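Local coordinates for uncharacterized protein (Bacteroides vulgatus, PDB 4R8O), which is of unknown function but belongs to the DUF3836 family and folds as a single-layer antiparallel beta-sheet thought to have evolved from beta-hairpin repeats, at residues 34-39 and 51-56. Residues are numbered along the deposited sequence; the frame is centred on the assembly and turned at random.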
loop_
_atom_site.group_PDB
_atom_site.type_symbol
_atom_site.label_atom_id
_atom_site.label_comp_id
_atom_site.label_asym_id
_atom_site.label_seq_id
_atom_site.Cartn_x
_atom_site.Cartn_y
_atom_site.Cartn_z
ATOM N N ASN A 34 13.763 -0.233 8.341
ATOM C CA ASN A 34 12.423 -0.247 7.779
ATOM C C ASN A 34 11.901 1.138 7.482
ATOM O O ASN A 34 12.078 2.038 8.301
ATOM C CB ASN A 34 11.448 -0.914 8.756
ATOM C CG ASN A 34 11.565 -2.414 8.770
ATOM O OD1 ASN A 34 12.168 -3.004 7.877
ATOM N ND2 ASN A 34 10.971 -3.058 9.784
ATOM N N TYR A 35 11.205 1.290 6.353
ATOM C CA TYR A 35 10.644 2.584 5.975
ATOM C C TYR A 35 9.172 2.601 5.590
ATOM O O TYR A 35 8.383 3.376 6.151
ATOM C CB TYR A 35 11.454 3.129 4.836
ATOM C CG TYR A 35 11.038 4.488 4.422
ATOM C CD1 TYR A 35 10.890 5.520 5.363
ATOM C CD2 TYR A 35 10.799 4.770 3.090
ATOM C CE1 TYR A 35 10.512 6.785 4.976
ATOM C CE2 TYR A 35 10.444 6.045 2.691
ATOM C CZ TYR A 35 10.304 7.046 3.634
ATOM O OH TYR A 35 9.935 8.303 3.247
HETATM N N MSE A 36 8.821 1.758 4.631
HETATM C CA MSE A 36 7.446 1.626 4.189
HETATM C C MSE A 36 7.146 0.200 3.787
HETATM O O MSE A 36 8.029 -0.514 3.360
HETATM C CB MSE A 36 7.351 2.681 3.087
HETATM C CG MSE A 36 6.093 2.558 2.265
HETATM SE SE MSE A 36 5.404 4.245 1.533
HETATM C CE MSE A 36 4.054 3.102 0.808
ATOM N N LYS A 37 5.889 -0.220 3.886
ATOM C CA LYS A 37 5.476 -1.597 3.518
ATOM C C LYS A 37 4.188 -1.507 2.762
ATOM O O LYS A 37 3.241 -0.856 3.216
ATOM C CB LYS A 37 5.268 -2.425 4.774
ATOM C CG LYS A 37 5.116 -3.925 4.547
ATOM C CD LYS A 37 4.879 -4.609 5.874
ATOM C CE LYS A 37 4.607 -6.090 5.707
ATOM N NZ LYS A 37 3.782 -6.605 6.828
ATOM N N HIS A 38 4.148 -2.125 1.592
ATOM C CA HIS A 38 2.943 -2.125 0.777
ATOM C C HIS A 38 2.334 -3.508 0.870
ATOM O O HIS A 38 3.000 -4.481 0.564
ATOM C CB HIS A 38 3.276 -1.895 -0.670
ATOM C CG HIS A 38 3.503 -0.473 -1.049
ATOM N ND1 HIS A 38 2.466 0.410 -1.227
ATOM C CD2 HIS A 38 4.633 0.188 -1.409
ATOM C CE1 HIS A 38 2.948 1.565 -1.655
ATOM N NE2 HIS A 38 4.263 1.457 -1.779
ATOM N N ASN A 39 1.080 -3.606 1.258
ATOM C CA ASN A 39 0.386 -4.909 1.303
ATOM C C ASN A 39 -0.671 -4.863 0.217
ATOM O O ASN A 39 -1.493 -3.972 0.217
ATOM C CB ASN A 39 -0.216 -5.076 2.670
ATOM C CG ASN A 39 0.846 -4.993 3.778
ATOM O OD1 ASN A 39 1.865 -5.707 3.726
ATOM N ND2 ASN A 39 0.636 -4.121 4.766
ATOM N N ASP A 51 -3.808 -1.614 -2.172
ATOM C CA ASP A 51 -2.399 -1.328 -2.033
ATOM C C ASP A 51 -2.306 -0.531 -0.767
ATOM O O ASP A 51 -2.298 0.683 -0.813
ATOM C CB ASP A 51 -1.884 -0.519 -3.260
ATOM C CG ASP A 51 -0.458 0.023 -3.081
ATOM O OD1 ASP A 51 0.103 -0.105 -1.974
ATOM O OD2 ASP A 51 0.113 0.570 -4.066
ATOM N N GLU A 52 -2.252 -1.224 0.346
ATOM C CA GLU A 52 -2.156 -0.586 1.649
ATOM C C GLU A 52 -0.717 -0.165 1.897
ATOM O O GLU A 52 0.192 -0.982 1.837
ATOM C CB GLU A 52 -2.597 -1.569 2.726
ATOM C CG GLU A 52 -2.786 -0.935 4.076
ATOM C CD GLU A 52 -3.062 -1.947 5.162
ATOM O OE1 GLU A 52 -3.391 -3.120 4.864
ATOM O OE2 GLU A 52 -2.968 -1.569 6.332
ATOM N N ALA A 53 -0.525 1.096 2.230
ATOM C CA ALA A 53 0.809 1.725 2.378
ATOM C C ALA A 53 1.041 2.028 3.831
ATOM O O ALA A 53 0.420 2.949 4.360
ATOM C CB ALA A 53 0.818 3.013 1.601
ATOM N N GLN A 54 1.885 1.241 4.492
ATOM C CA GLN A 54 2.168 1.437 5.910
ATOM C C GLN A 54 3.520 2.074 6.076
ATOM O O GLN A 54 4.409 1.839 5.271
ATOM C CB GLN A 54 2.120 0.110 6.633
ATOM C CG GLN A 54 0.726 -0.424 6.752
ATOM C CD GLN A 54 0.680 -1.716 7.549
ATOM O OE1 GLN A 54 1.396 -2.651 7.244
ATOM N NE2 GLN A 54 -0.186 -1.776 8.564
ATOM N N LYS A 55 3.668 2.844 7.139
ATOM C CA LYS A 55 4.914 3.514 7.460
ATOM C C LYS A 55 5.522 2.927 8.730
ATOM O O LYS A 55 4.814 2.518 9.652
ATOM C CB LYS A 55 4.664 5.020 7.615
ATOM C CG LYS A 55 3.501 5.432 8.540
ATOM C CD LYS A 55 3.650 6.829 9.160
ATOM C CE LYS A 55 4.923 6.940 10.005
ATOM N NZ LYS A 55 4.855 7.988 11.058
ATOM N N TRP A 56 6.843 2.902 8.787
ATOM C CA TRP A 56 7.521 2.374 9.965
ATOM C C TRP A 56 7.664 3.493 10.985
ATOM O O TRP A 56 8.229 4.549 10.668
ATOM C CB TRP A 56 8.881 1.808 9.590
ATOM C CG TRP A 56 9.592 1.194 10.741
ATOM C CD1 TRP A 56 10.713 1.668 11.344
ATOM C CD2 TRP A 56 9.218 0.015 11.444
ATOM N NE1 TRP A 56 11.080 0.849 12.379
ATOM C CE2 TRP A 56 10.185 -0.185 12.456
ATOM C CE3 TRP A 56 8.168 -0.907 11.307
ATOM C CZ2 TRP A 56 10.138 -1.257 13.334
ATOM C CZ3 TRP A 56 8.119 -1.990 12.173
ATOM C CH2 TRP A 56 9.105 -2.149 13.187
#
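Antiparallel pairing joins the beta hairpin of strands 31-42 and 48-57, with Lys37-Gln54 and Asn39-Glu52 as hydrogen-bonded pairs. Gln54 N reaches Lys37 O at 2.8 Å, nearly straight (176°) and in the carbonyl plane; Trp56 N meets Tyr35 O at 3.1 Å, above the Tyr35 carbonyl plane. On the face of Met36 and Ala53, His38 ND1 donates to the syn lone pair of Asp51 OD1; the bond is bent, OD1 tilted from the ring plane and the 2.5 Å length doubtfully short. Selenomethionine Met36 sets CE against Ala53 CB and above the imidazole rim, at separations too short to be literal. On the sheet face of Lys37 and Glu52, Asn39 ND2 donates a bent hydrogen bond to Gln54 OE1 (3.0 Å); OE1 lies in the Asn39 amide plane, but ND2 above the Gln54 carbonyl plane. Asn34 CB makes a CH-pi contact, 3.6 Å from the Trp56 five-membered ring centroid; Trp56 CG anti to the backbone N (chi1 -177°) turns the indole face to it. Gln54 NE2 hydrogen-bonds Asn65 OD1, and Glu52 OE2 Tyr92 OH. Strand 18-28 flanks 34-39, with a classic beta bulge of Tyr35 and Met36 against Ile24; strand 62-73 borders 51-56, Trp63 meeting Trp56 edge-to-face.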